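Local coordinates for leucine aminopeptidase A1, chloroplastic (Solanum lycopersicum, PDB 5D8N), which removes N-terminal amino acids, preferably leucine, from peptides as a magnesium-dependent homohexameric aminopeptidase of the M17 family, and also has chaperone activity, at residues F429-D434 / M453-S458; E405-L410 / E493-L498; S458-M463 / G483-K488; S424-F429 / L498-A503; A373-T378 / K488-E493. The protein carries 1 engineered substitution. One frame throughout, in Å; residues are numbered along the deposited sequence. Where two conformers were deposited one is given.

In the fold
All five contacts lie in the catalytic domain, on the same side of the chain's centre. Interactions 2 and 4 share strand 496-501, which pairs parallel with strand 406-411 and antiparallel with strand 426-429 in the eight-stranded mixed sheet; the centres of interactions 2 and 4 are about 14 Å apart. Interaction 1 continues from Phe429 at the end of strand 426-429 and closes before interaction 3 opens; the two share Ser458. Interaction 3 brings in helix 479-488, which precedes strand 496-501. Interaction 5 follows at Lys488, its centre about 13 Å from that of interaction 3, and reaches back to the 373-378 loop. Interactions 1, 3 and 4 touch the second subunit, so this part borders a subunit interface.

Interaction 1 (F429-D434 / M453-S458); sequences FTPNDD and MPMEES
In the catalytic domain's mixed sheet, Phe429 ends strand 426-429 and packs on Met453 and Met455, which follow the last strand of the sheet within this chain, 450-452. The contact is apolar packing helped by two water bridges. Met453 and Phe429 lie side by side and point the same way. CB of Met453 meets CE2 of the Phe429 ring at 3.4 Å, in an oblique approach. The sulfur end of Met453 then leads away, because the chain bends at both chi2 and chi3. Met455 arrives at the rim of the same ring, near its plane, with its CG 3.9 Å from Phe429 CB. Its sulfur goes further along the chain: SD lies 3.7 Å from the backbone N of Thr430 and 3.9 Å from CD of Pro431. Met455 itself is the centre of an inverse gamma turn.

The backbones are joined through solvent. One water accepts from Thr430 N and donates to Met453 O, at 2.7 Å from that oxygen. A second accepts from Met455 N at 3.0 Å and gives a weak bond to Thr430 O. Thr430 OG1 takes the backbone N of Asn432 at 2.9 Å, an ST turn just before helix 433-446. The same hydroxyl is bonded to Trp497 O.

Ala480 and Ala484 of helix 479-488 pack on Phe429, while Leu485 and Lys488 of that helix touch Met455. Strand 496-501 meets Thr430 and Pro431 through Leu498 and Trp497.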
# COMPACT_ATOMS: atom_id res chain seq x y z
N PHE A 429 -29.89 1.53 13.05
CA PHE A 429 -29.56 0.60 14.10
C PHE A 429 -30.34 0.95 15.36
O PHE A 429 -30.28 2.09 15.81
CB PHE A 429 -28.08 0.66 14.45
CG PHE A 429 -27.17 0.33 13.30
CD1 PHE A 429 -26.81 1.29 12.40
CD2 PHE A 429 -26.56 -0.90 13.25
CE1 PHE A 429 -25.95 1.00 11.36
CE2 PHE A 429 -25.71 -1.21 12.20
CZ PHE A 429 -25.43 -0.26 11.24
N THR A 430 -31.10 -0.02 15.88
CA THR A 430 -31.82 0.23 17.13
C THR A 430 -32.08 -1.07 17.88
O THR A 430 -32.33 -2.09 17.26
CB THR A 430 -33.17 0.94 16.85
OG1 THR A 430 -33.87 1.17 18.08
CG2 THR A 430 -34.05 0.11 15.95
N PRO A 431 -32.01 -1.03 19.22
CA PRO A 431 -32.53 -2.12 20.05
C PRO A 431 -34.05 -2.20 20.05
O PRO A 431 -34.61 -3.15 20.56
CB PRO A 431 -32.02 -1.78 21.46
CG PRO A 431 -30.97 -0.74 21.27
CD PRO A 431 -31.35 0.01 20.03
N ASN A 432 -34.73 -1.17 19.55
CA ASN A 432 -36.15 -1.01 19.81
C ASN A 432 -36.96 -1.26 18.53
O ASN A 432 -36.94 -0.45 17.59
CB ASN A 432 -36.38 0.40 20.40
CG ASN A 432 -35.50 0.70 21.62
OD1 ASN A 432 -34.52 1.48 21.56
ND2 ASN A 432 -35.90 0.18 22.79
N ASP A 433 -37.62 -2.41 18.44
CA ASP A 433 -38.27 -2.80 17.19
C ASP A 433 -39.35 -1.80 16.77
O ASP A 433 -39.60 -1.62 15.58
CB ASP A 433 -38.90 -4.18 17.32
CG ASP A 433 -37.88 -5.31 17.30
OD1 ASP A 433 -36.72 -5.10 16.87
OD2 ASP A 433 -38.30 -6.42 17.69
N ASP A 434 -40.10 -1.30 17.75
CA ASP A 434 -41.14 -0.32 17.49
C ASP A 434 -40.57 0.95 16.85
O ASP A 434 -41.20 1.52 15.97
CB ASP A 434 -41.91 0.06 18.77
CG ASP A 434 -43.12 0.95 18.48
OD1 ASP A 434 -44.03 0.46 17.79
OD2 ASP A 434 -43.15 2.15 18.88
N MET A 453 -30.18 -2.39 10.09
CA MET A 453 -29.08 -3.34 10.18
C MET A 453 -29.00 -3.84 11.62
O MET A 453 -29.46 -3.18 12.55
CB MET A 453 -27.76 -2.62 9.84
CG MET A 453 -27.72 -2.13 8.41
SD MET A 453 -27.46 -3.49 7.26
CE MET A 453 -25.74 -3.83 7.52
N PRO A 454 -28.46 -5.05 11.80
CA PRO A 454 -28.62 -5.68 13.11
C PRO A 454 -27.59 -5.17 14.11
O PRO A 454 -26.41 -5.04 13.79
CB PRO A 454 -28.34 -7.15 12.79
CG PRO A 454 -27.35 -7.10 11.65
CD PRO A 454 -27.78 -5.91 10.83
N MET A 455 -28.00 -4.99 15.36
CA MET A 455 -27.06 -4.76 16.43
C MET A 455 -26.59 -6.06 17.06
O MET A 455 -27.08 -6.48 18.11
CB MET A 455 -27.69 -3.83 17.46
CG MET A 455 -27.82 -2.44 16.83
SD MET A 455 -28.30 -1.16 17.98
CE MET A 455 -26.80 -1.06 18.96
N GLU A 456 -25.77 -6.79 16.31
CA GLU A 456 -25.33 -8.13 16.69
C GLU A 456 -24.46 -8.11 17.94
O GLU A 456 -23.32 -7.64 17.88
CB GLU A 456 -24.58 -8.76 15.52
CG GLU A 456 -23.90 -10.08 15.83
CD GLU A 456 -24.83 -11.12 16.45
OE1 GLU A 456 -25.97 -11.27 15.99
OE2 GLU A 456 -24.43 -11.76 17.45
N GLU A 457 -25.00 -8.57 19.07
CA GLU A 457 -24.42 -8.34 20.40
C GLU A 457 -23.06 -9.02 20.55
O GLU A 457 -22.19 -8.53 21.26
CB GLU A 457 -25.30 -8.85 21.55
CG GLU A 457 -25.63 -10.36 21.51
CD GLU A 457 -24.65 -11.33 22.22
OE1 GLU A 457 -24.59 -12.51 21.82
OE2 GLU A 457 -24.00 -10.98 23.25
N SER A 458 -22.89 -10.15 19.89
CA SER A 458 -21.64 -10.90 20.02
C SER A 458 -20.42 -10.10 19.59
O SER A 458 -19.28 -10.49 19.90
CB SER A 458 -21.71 -12.23 19.25
OG SER A 458 -21.93 -12.02 17.86
O HOH W 1 -31.21 -2.67 14.57
O HOH W 2 -30.95 -4.98 16.02

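Interaction 2 (E405-L410 / E493-L498); sequences EKIIDL and EKVQWL
The indole of Trp497 and the carboxylate of Asp409 cross with their planes 26° apart, nearly coplanar. Trp497 NE1 donates to Asp409 OD2 at 2.9 Å. The oxygen lies close to the ring plane and is met nearly along its C-O axis. Asp409 CG stands between its own backbone N and carbonyl carbon (chi1 80°), and from there the carboxylate comes up to the indole edge. Its other oxygen, OD1, is bonded to His499 ND1, so the carboxylate is held at both ends.

Ile407 lies on the same face of the sheet as Trp497 and crosses it obliquely. Its CG2 branch meets Trp497 CD1 at 4.0 Å. Its other branch ends in CD1, 3.7 Å from Val495 CG1.

These residues sit on two parallel neighbours in the middle of the mixed sheet, strands 406-411 and 496-501. The strand pair lies beside the metal site: the side chain of Asp409 is about 7 Å from that of Lys300, which binds magnesium. The bridges pair Lys406 with Gln496, Ile407 with Trp497 and Ile408 with Leu498. Ile407 uses both its backbone N and its O toward the same strand: N donates to Gln496 O at 2.8 Å, and O accepts from Leu498 N at 2.9 Å. Asp409 N extends the ladder to Leu498 O.

On the face opposite Trp497, the extended Lys406 and Gln496 run side by side and point the same way. Lys406 CE is 3.8 Å from Gln496 OE1, while NZ goes on to a salt bridge with Glu438. Ile408 CG2 meets Leu498 CD2 on this face.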
# COMPACT_ATOMS: atom_id res chain seq x y z
N GLU A 405 -38.25 10.57 25.77
CA GLU A 405 -38.74 9.20 25.61
C GLU A 405 -38.07 8.48 24.41
O GLU A 405 -37.88 7.27 24.42
CB GLU A 405 -40.26 9.33 25.41
CG GLU A 405 -41.02 8.06 25.07
CD GLU A 405 -42.52 8.29 24.88
OE1 GLU A 405 -43.01 9.40 25.21
OE2 GLU A 405 -43.21 7.33 24.48
N LYS A 406 -37.73 9.21 23.35
CA LYS A 406 -37.18 8.62 22.14
C LYS A 406 -36.07 9.54 21.61
O LYS A 406 -36.25 10.76 21.56
CB LYS A 406 -38.27 8.43 21.08
CG LYS A 406 -39.47 7.61 21.53
CD LYS A 406 -40.53 7.52 20.43
CE LYS A 406 -41.80 6.84 20.92
NZ LYS A 406 -42.79 6.80 19.81
N ILE A 407 -34.99 8.92 21.12
CA ILE A 407 -33.89 9.61 20.46
C ILE A 407 -33.65 9.01 19.08
O ILE A 407 -33.48 7.80 18.95
CB ILE A 407 -32.59 9.47 21.28
CG1 ILE A 407 -32.78 10.00 22.70
CG2 ILE A 407 -31.46 10.22 20.61
CD1 ILE A 407 -31.62 9.70 23.61
N ILE A 408 -33.43 9.88 18.11
CA ILE A 408 -32.74 9.49 16.89
C ILE A 408 -31.46 10.29 16.74
O ILE A 408 -31.50 11.52 16.80
CB ILE A 408 -33.61 9.71 15.63
CG1 ILE A 408 -34.89 8.87 15.71
CG2 ILE A 408 -32.82 9.36 14.36
CD1 ILE A 408 -35.82 9.06 14.53
N ASP A 409 -30.33 9.61 16.49
CA ASP A 409 -29.11 10.31 16.11
C ASP A 409 -28.80 10.04 14.65
O ASP A 409 -29.11 8.98 14.12
CB ASP A 409 -27.92 9.97 16.99
CG ASP A 409 -27.26 8.66 16.62
OD1 ASP A 409 -26.51 8.63 15.59
OD2 ASP A 409 -27.43 7.69 17.40
N LEU A 410 -28.26 11.06 13.99
CA LEU A 410 -27.75 10.94 12.63
C LEU A 410 -26.29 11.32 12.63
O LEU A 410 -25.89 12.36 13.14
CB LEU A 410 -28.50 11.88 11.68
CG LEU A 410 -29.90 11.37 11.27
CD1 LEU A 410 -30.86 11.66 12.41
CD2 LEU A 410 -30.37 12.08 10.02
N GLU A 493 -31.04 2.85 29.01
CA GLU A 493 -31.81 1.72 28.51
C GLU A 493 -33.32 1.96 28.47
O GLU A 493 -34.02 1.38 27.66
CB GLU A 493 -31.48 0.50 29.38
CG GLU A 493 -32.19 -0.80 29.01
CD GLU A 493 -31.30 -2.02 29.22
OE1 GLU A 493 -30.84 -2.21 30.37
OE2 GLU A 493 -31.06 -2.79 28.26
N LYS A 494 -33.83 2.82 29.33
CA LYS A 494 -35.25 3.10 29.31
C LYS A 494 -35.64 4.07 28.17
O LYS A 494 -36.81 4.36 27.98
CB LYS A 494 -35.71 3.65 30.67
CG LYS A 494 -35.51 5.15 30.86
CD LYS A 494 -34.89 5.47 32.22
CE LYS A 494 -35.17 6.88 32.72
NZ LYS A 494 -34.67 7.92 31.77
N VAL A 495 -34.68 4.65 27.48
CA VAL A 495 -35.03 5.55 26.39
C VAL A 495 -35.01 4.74 25.10
O VAL A 495 -34.08 3.99 24.85
CB VAL A 495 -34.04 6.72 26.35
CG1 VAL A 495 -34.32 7.64 25.18
CG2 VAL A 495 -34.13 7.52 27.65
N GLN A 496 -36.00 4.92 24.23
CA GLN A 496 -35.92 4.30 22.91
C GLN A 496 -34.97 5.10 22.02
O GLN A 496 -34.96 6.32 22.06
CB GLN A 496 -37.29 4.26 22.24
CG GLN A 496 -38.35 3.49 23.00
CD GLN A 496 -39.58 3.26 22.16
OE1 GLN A 496 -39.68 3.72 21.03
NE2 GLN A 496 -40.57 2.64 22.74
N TRP A 497 -34.10 4.41 21.30
CA TRP A 497 -33.01 5.07 20.60
C TRP A 497 -32.69 4.35 19.32
O TRP A 497 -32.60 3.12 19.27
CB TRP A 497 -31.80 5.19 21.51
CG TRP A 497 -30.50 5.39 20.76
CD1 TRP A 497 -30.09 6.54 20.12
CD2 TRP A 497 -29.54 4.38 20.43
NE1 TRP A 497 -28.89 6.33 19.51
CE2 TRP A 497 -28.52 5.02 19.71
CE3 TRP A 497 -29.35 3.07 20.86
CZ2 TRP A 497 -27.35 4.36 19.32
CZ3 TRP A 497 -28.21 2.40 20.42
CH2 TRP A 497 -27.22 3.05 19.68
N LEU A 498 -32.58 5.14 18.26
CA LEU A 498 -32.12 4.66 16.96
C LEU A 498 -30.99 5.52 16.40
O LEU A 498 -31.04 6.75 16.42
CB LEU A 498 -33.27 4.63 15.97
CG LEU A 498 -33.00 4.11 14.55
CD1 LEU A 498 -34.27 3.48 14.04
CD2 LEU A 498 -32.59 5.21 13.59
O HOH W 3 -38.79 5.53 26.36

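Interaction 3 (S458-M463 / G483-K488); sequences SYWESM and GALFLK
The Trp460 indole has Met463 CB over one face, 3.6 Å above the plane and offset toward the rim, while its six-membered ring comes obliquely against Leu485 and Phe486. This packs the 3-10 segment 458-463 onto helix 479-488 of the catalytic domain. Trp460 and Leu485 slide past each other in opposite directions, with CE3 of the indole 3.6 Å from Leu485 CB. The neighbouring CZ3 lies 3.7 Å from the backbone N of Phe486, so the ring rests on the helix backbone as well as on side chains. Trp460 CG is anti to the backbone N (chi1 -176°), which carries the indole across to the helix.

Leu485 points back at the 3-10 segment, and its CD1 is 4.1 Å from Tyr459 CB. The Tyr459 ring leads off elsewhere: its OH is bonded to Leu421 O and Ser424 N of the second subunit. Met463 CE approaches Phe486 CB from the other end of the segment. Phe486 in turn touches Arg389, a predicted active-site residue, so this packing backs onto the catalytic region. Within the 3-10 segment, Tyr459 O accepts two bonds, from Ser462 N and, at 2.7 Å, from Ser462 OG.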
# COMPACT_ATOMS: atom_id res chain seq x y z
N SER A 458 -22.89 -10.15 19.89
CA SER A 458 -21.64 -10.90 20.02
C SER A 458 -20.42 -10.10 19.59
O SER A 458 -19.28 -10.49 19.90
CB SER A 458 -21.71 -12.23 19.25
OG SER A 458 -21.93 -12.02 17.86
N TYR A 459 -20.62 -9.03 18.83
CA TYR A 459 -19.47 -8.31 18.30
C TYR A 459 -18.94 -7.34 19.35
O TYR A 459 -17.88 -6.73 19.17
CB TYR A 459 -19.83 -7.57 17.01
CG TYR A 459 -20.21 -8.47 15.85
CD1 TYR A 459 -19.77 -9.79 15.76
CD2 TYR A 459 -20.87 -7.95 14.76
CE1 TYR A 459 -20.14 -10.58 14.69
CE2 TYR A 459 -21.20 -8.72 13.68
CZ TYR A 459 -20.85 -10.04 13.65
OH TYR A 459 -21.20 -10.76 12.53
N TRP A 460 -19.66 -7.20 20.46
CA TRP A 460 -19.19 -6.28 21.49
C TRP A 460 -17.85 -6.69 22.14
O TRP A 460 -17.02 -5.85 22.54
CB TRP A 460 -20.25 -6.07 22.57
CG TRP A 460 -19.82 -5.06 23.57
CD1 TRP A 460 -19.61 -5.28 24.90
CD2 TRP A 460 -19.44 -3.70 23.31
NE1 TRP A 460 -19.06 -4.16 25.46
CE2 TRP A 460 -18.98 -3.16 24.53
CE3 TRP A 460 -19.54 -2.86 22.20
CZ2 TRP A 460 -18.61 -1.82 24.67
CZ3 TRP A 460 -19.08 -1.55 22.31
CH2 TRP A 460 -18.67 -1.03 23.56
N GLU A 461 -17.64 -7.99 22.19
CA GLU A 461 -16.41 -8.56 22.73
C GLU A 461 -15.20 -8.04 21.97
O GLU A 461 -14.19 -7.77 22.56
CB GLU A 461 -16.49 -10.09 22.65
CG GLU A 461 -15.28 -10.84 23.20
CD GLU A 461 -15.17 -10.82 24.73
OE1 GLU A 461 -16.17 -10.48 25.41
OE2 GLU A 461 -14.07 -11.11 25.25
N SER A 462 -15.36 -7.70 20.70
CA SER A 462 -14.21 -7.21 19.96
C SER A 462 -13.89 -5.75 20.32
O SER A 462 -12.96 -5.19 19.79
CB SER A 462 -14.47 -7.34 18.46
OG SER A 462 -15.47 -6.41 18.08
N MET A 463 -14.73 -5.12 21.13
CA MET A 463 -14.50 -3.74 21.53
C MET A 463 -13.87 -3.60 22.92
O MET A 463 -13.81 -2.51 23.47
CB MET A 463 -15.84 -2.97 21.48
CG MET A 463 -16.46 -2.90 20.09
SD MET A 463 -15.50 -1.93 18.91
CE MET A 463 -15.95 -0.25 19.33
N GLY A 483 -19.84 0.26 15.69
CA GLY A 483 -20.08 1.69 15.88
C GLY A 483 -21.38 1.93 16.62
O GLY A 483 -21.44 2.69 17.58
N ALA A 484 -22.42 1.23 16.19
CA ALA A 484 -23.72 1.33 16.86
C ALA A 484 -23.67 0.79 18.30
O ALA A 484 -24.23 1.40 19.22
CB ALA A 484 -24.79 0.61 16.06
N LEU A 485 -22.97 -0.32 18.49
CA LEU A 485 -22.86 -0.91 19.81
C LEU A 485 -22.06 -0.00 20.75
O LEU A 485 -22.43 0.17 21.92
CB LEU A 485 -22.17 -2.27 19.74
CG LEU A 485 -22.92 -3.40 19.04
CD1 LEU A 485 -22.03 -4.62 18.91
CD2 LEU A 485 -24.17 -3.79 19.80
N PHE A 486 -21.10 0.73 20.19
CA PHE A 486 -20.38 1.73 20.96
C PHE A 486 -21.31 2.81 21.49
O PHE A 486 -21.31 3.13 22.68
CB PHE A 486 -19.24 2.32 20.14
CG PHE A 486 -18.52 3.44 20.82
CD1 PHE A 486 -18.97 4.75 20.70
CD2 PHE A 486 -17.36 3.19 21.51
CE1 PHE A 486 -18.27 5.79 21.30
CE2 PHE A 486 -16.66 4.22 22.13
CZ PHE A 486 -17.19 5.50 22.13
N LEU A 487 -22.13 3.36 20.60
CA LEU A 487 -23.01 4.45 20.95
C LEU A 487 -24.04 4.02 21.99
O LEU A 487 -24.40 4.81 22.86
CB LEU A 487 -23.72 5.00 19.73
CG LEU A 487 -22.82 5.69 18.71
CD1 LEU A 487 -23.64 6.06 17.47
CD2 LEU A 487 -22.16 6.92 19.31
N LYS A 488 -24.48 2.78 21.92
CA LYS A 488 -25.43 2.22 22.86
C LYS A 488 -24.94 2.30 24.31
O LYS A 488 -25.76 2.32 25.22
CB LYS A 488 -25.68 0.76 22.51
CG LYS A 488 -26.75 0.06 23.34
CD LYS A 488 -27.03 -1.32 22.76
CE LYS A 488 -28.01 -2.15 23.59
NZ LYS A 488 -27.23 -2.91 24.61

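Interaction 4 (S424-F429 / L498-A503); sequences SVAGAF and LHLDVA
Leu500 of strand 496-501 meets Ala426 and Ala428 of its antiparallel neighbour, strand 426-429, in the catalytic domain's mixed sheet. Its CB touches Leu410 on the strand's other flank. CG lies 4.2 Å from Ala426 CB. The CD1 branch goes furthest into the contact, 3.6 Å from Ala428 CB and 3.5 Å from Gly427 O. With chi1 at -158° CG stands opposite the backbone N, and the turn at chi2 (64°) then lays CD1 beside Ala428. An alanine here would lack CG and both methyls, and a gap would probably open beside Ala426 and Ala428.

Gly427 and Asp501 form a hydrogen-bonded pair, as do Phe429 and His499, with Ala428 and Leu500 the non-hydrogen-bonded pair between them. Asp501 N donates to Gly427 O at 2.8 Å. On the sheet face that carries Phe429 and His499, the two side chains run side by side and point the same way. Their rings meet obliquely, with His499 CD2 3.6 Å from Phe429 CD1. The Asp501 carboxylate is fixed by Thr414 OG1 and Leu413 N, about 7 Å from the side chain of Arg389, a predicted active-site residue. The straightest backbone bond is from His499 N to Phe429 O, with an N-H...O angle of 175°.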
# COMPACT_ATOMS: atom_id res chain seq x y z
N SER A 424 -26.34 5.40 -1.39
CA SER A 424 -27.66 5.99 -1.43
C SER A 424 -28.59 5.59 -0.29
O SER A 424 -29.68 6.16 -0.17
CB SER A 424 -28.35 5.65 -2.75
OG SER A 424 -27.58 6.01 -3.87
N VAL A 425 -28.19 4.62 0.52
CA VAL A 425 -29.07 4.01 1.51
C VAL A 425 -28.42 4.06 2.89
O VAL A 425 -27.34 3.51 3.10
CB VAL A 425 -29.37 2.52 1.17
CG1 VAL A 425 -30.34 1.95 2.21
CG2 VAL A 425 -30.01 2.38 -0.21
N ALA A 426 -29.06 4.74 3.83
CA ALA A 426 -28.51 4.87 5.17
C ALA A 426 -28.82 3.63 5.99
O ALA A 426 -29.81 2.94 5.75
CB ALA A 426 -29.07 6.11 5.85
N GLY A 427 -27.96 3.34 6.96
CA GLY A 427 -28.18 2.22 7.86
C GLY A 427 -28.79 2.69 9.17
O GLY A 427 -28.29 3.61 9.80
N ALA A 428 -29.81 1.96 9.62
CA ALA A 428 -30.53 2.26 10.84
C ALA A 428 -30.26 1.14 11.83
O ALA A 428 -30.45 -0.05 11.54
CB ALA A 428 -32.03 2.35 10.55
N PHE A 429 -29.89 1.53 13.05
CA PHE A 429 -29.56 0.60 14.10
C PHE A 429 -30.34 0.95 15.36
O PHE A 429 -30.28 2.09 15.81
CB PHE A 429 -28.08 0.66 14.45
CG PHE A 429 -27.17 0.33 13.30
CD1 PHE A 429 -26.81 1.29 12.40
CD2 PHE A 429 -26.56 -0.90 13.25
CE1 PHE A 429 -25.95 1.00 11.36
CE2 PHE A 429 -25.71 -1.21 12.20
CZ PHE A 429 -25.43 -0.26 11.24
N LEU A 498 -32.58 5.14 18.26
CA LEU A 498 -32.12 4.66 16.96
C LEU A 498 -30.99 5.52 16.40
O LEU A 498 -31.04 6.75 16.42
CB LEU A 498 -33.27 4.63 15.97
CG LEU A 498 -33.00 4.11 14.55
CD1 LEU A 498 -34.27 3.48 14.04
CD2 LEU A 498 -32.59 5.21 13.59
N HIS A 499 -30.03 4.83 15.81
CA HIS A 499 -28.84 5.46 15.23
C HIS A 499 -28.90 5.29 13.72
O HIS A 499 -29.07 4.18 13.21
CB HIS A 499 -27.58 4.77 15.78
CG HIS A 499 -26.37 4.95 14.93
ND1 HIS A 499 -25.79 6.18 14.72
CD2 HIS A 499 -25.54 4.05 14.35
CE1 HIS A 499 -24.70 6.04 13.99
NE2 HIS A 499 -24.52 4.75 13.76
N LEU A 500 -28.75 6.41 13.02
CA LEU A 500 -28.78 6.39 11.57
C LEU A 500 -27.42 6.80 11.00
O LEU A 500 -26.97 7.94 11.19
CB LEU A 500 -29.90 7.31 11.09
CG LEU A 500 -30.43 7.06 9.68
CD1 LEU A 500 -31.08 5.69 9.55
CD2 LEU A 500 -31.41 8.15 9.26
N ASP A 501 -26.74 5.83 10.40
CA ASP A 501 -25.42 6.04 9.79
C ASP A 501 -25.64 6.50 8.35
O ASP A 501 -25.93 5.71 7.43
CB ASP A 501 -24.58 4.75 9.86
CG ASP A 501 -23.08 4.98 9.62
OD1 ASP A 501 -22.69 6.05 9.12
OD2 ASP A 501 -22.26 4.06 9.95
N VAL A 502 -25.44 7.80 8.14
CA VAL A 502 -25.79 8.48 6.90
C VAL A 502 -24.56 8.91 6.09
O VAL A 502 -24.63 9.80 5.26
CB VAL A 502 -26.63 9.75 7.18
CG1 VAL A 502 -27.94 9.38 7.86
CG2 VAL A 502 -25.90 10.76 8.05
N ALA A 503 -23.43 8.25 6.31
CA ALA A 503 -22.22 8.54 5.56
C ALA A 503 -22.43 8.65 4.06
O ALA A 503 -21.80 9.50 3.43
CB ALA A 503 -21.14 7.50 5.85

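Interaction 5 (A373-T378 / K488-E493); sequences ASNGKT and KQFVDE
The backbone O of Gln489 is gripped by Lys377 NZ at 2.8 Å, in its carbonyl plane and on a lone pair, with a second, weak bond from Asn375 ND2. The contact joins two type I beta turns of the catalytic domain, Ala373-Gly376 and Lys488-Val491, the latter on the way from helix 479-488 to strand 496-501. The Lys377 chain is extended beyond CG and crosses Gln489 at about a right angle. NZ also donates to Gln489 OE1 at 3.0 Å, from above the amide plane. Gln489 bends at chi2 (-75°), which folds OE1 back toward the same ammonium as its own carbonyl. With a methionine in place of Lys377, both oxygens of Gln489 would lose their charged donor, and the amide would probably be freer to turn.

The Phe490 ring packs against the first turn. Its CE1 is 3.7 Å from Ala373 CB, and its CD1 is 3.5 Å from Asn375 ND2. The Asn375 amide plane is turned 38° from the ring. Met470 and Ala393 also pack on Phe490. Asn375 OD1 accepts Lys377 N at 3.1 Å in an Asx turn, the donor standing above the amide plane.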
# COMPACT_ATOMS: atom_id res chain seq x y z
N ALA A 373 -16.22 9.69 29.42
CA ALA A 373 -17.50 10.32 29.04
C ALA A 373 -18.28 10.77 30.27
O ALA A 373 -17.91 10.45 31.40
CB ALA A 373 -18.33 9.35 28.22
N SER A 374 -19.32 11.56 30.05
CA SER A 374 -20.06 12.18 31.14
C SER A 374 -20.92 11.20 31.92
O SER A 374 -21.47 11.55 32.96
CB SER A 374 -20.93 13.34 30.62
OG SER A 374 -21.70 12.98 29.49
N ASN A 375 -20.99 9.95 31.48
CA ASN A 375 -21.57 8.88 32.31
C ASN A 375 -20.52 8.07 33.06
O ASN A 375 -20.84 7.05 33.66
CB ASN A 375 -22.44 7.94 31.50
CG ASN A 375 -21.64 7.14 30.49
OD1 ASN A 375 -20.45 7.32 30.33
ND2 ASN A 375 -22.33 6.23 29.79
N GLY A 376 -19.28 8.53 33.06
CA GLY A 376 -18.21 7.89 33.81
C GLY A 376 -17.46 6.80 33.06
O GLY A 376 -16.51 6.23 33.61
N LYS A 377 -17.96 6.35 31.91
CA LYS A 377 -17.31 5.24 31.21
C LYS A 377 -16.05 5.73 30.54
O LYS A 377 -16.01 6.85 30.03
CB LYS A 377 -18.23 4.58 30.18
CG LYS A 377 -19.44 3.94 30.82
CD LYS A 377 -20.30 3.18 29.83
CE LYS A 377 -21.53 2.64 30.53
NZ LYS A 377 -22.40 1.92 29.59
N THR A 378 -15.02 4.88 30.53
CA THR A 378 -13.73 5.25 29.95
C THR A 378 -13.52 4.61 28.59
O THR A 378 -13.96 3.47 28.36
CB THR A 378 -12.57 4.81 30.86
OG1 THR A 378 -12.69 3.42 31.17
CG2 THR A 378 -12.60 5.59 32.14
N LYS A 488 -24.48 2.78 21.92
CA LYS A 488 -25.43 2.22 22.86
C LYS A 488 -24.94 2.30 24.31
O LYS A 488 -25.76 2.32 25.22
CB LYS A 488 -25.68 0.76 22.51
CG LYS A 488 -26.75 0.06 23.34
CD LYS A 488 -27.03 -1.32 22.76
CE LYS A 488 -28.01 -2.15 23.59
NZ LYS A 488 -27.23 -2.91 24.61
N GLN A 489 -23.63 2.30 24.52
CA GLN A 489 -23.07 2.35 25.86
C GLN A 489 -23.41 3.68 26.53
O GLN A 489 -23.14 3.86 27.71
CB GLN A 489 -21.54 2.20 25.80
CG GLN A 489 -21.05 0.81 25.41
CD GLN A 489 -21.19 -0.18 26.54
OE1 GLN A 489 -20.93 0.12 27.70
NE2 GLN A 489 -21.72 -1.34 26.21
N PHE A 490 -23.88 4.64 25.76
CA PHE A 490 -24.08 5.99 26.27
C PHE A 490 -25.53 6.41 26.27
O PHE A 490 -25.87 7.60 26.41
CB PHE A 490 -23.19 6.95 25.48
CG PHE A 490 -21.75 6.56 25.51
CD1 PHE A 490 -20.98 6.79 26.64
CD2 PHE A 490 -21.22 5.81 24.48
CE1 PHE A 490 -19.71 6.27 26.73
CE2 PHE A 490 -19.91 5.36 24.53
CZ PHE A 490 -19.16 5.54 25.68
N VAL A 491 -26.40 5.42 26.08
CA VAL A 491 -27.82 5.64 26.01
C VAL A 491 -28.48 4.88 27.17
O VAL A 491 -28.34 3.67 27.34
CB VAL A 491 -28.42 5.15 24.68
CG1 VAL A 491 -29.93 5.27 24.68
CG2 VAL A 491 -27.83 5.93 23.51
N ASP A 492 -29.28 5.62 27.90
CA ASP A 492 -30.09 5.06 28.98
C ASP A 492 -31.02 4.01 28.39
O ASP A 492 -31.79 4.28 27.46
CB ASP A 492 -30.91 6.22 29.53
CG ASP A 492 -31.54 5.93 30.85
OD1 ASP A 492 -31.97 4.78 31.09
OD2 ASP A 492 -31.61 6.92 31.61
N GLU A 493 -31.04 2.85 29.01
CA GLU A 493 -31.81 1.72 28.51
C GLU A 493 -33.32 1.96 28.47
O GLU A 493 -34.02 1.38 27.66
CB GLU A 493 -31.48 0.50 29.38
CG GLU A 493 -32.19 -0.80 29.01
CD GLU A 493 -31.30 -2.02 29.22
OE1 GLU A 493 -30.84 -2.21 30.37
OE2 GLU A 493 -31.06 -2.79 28.26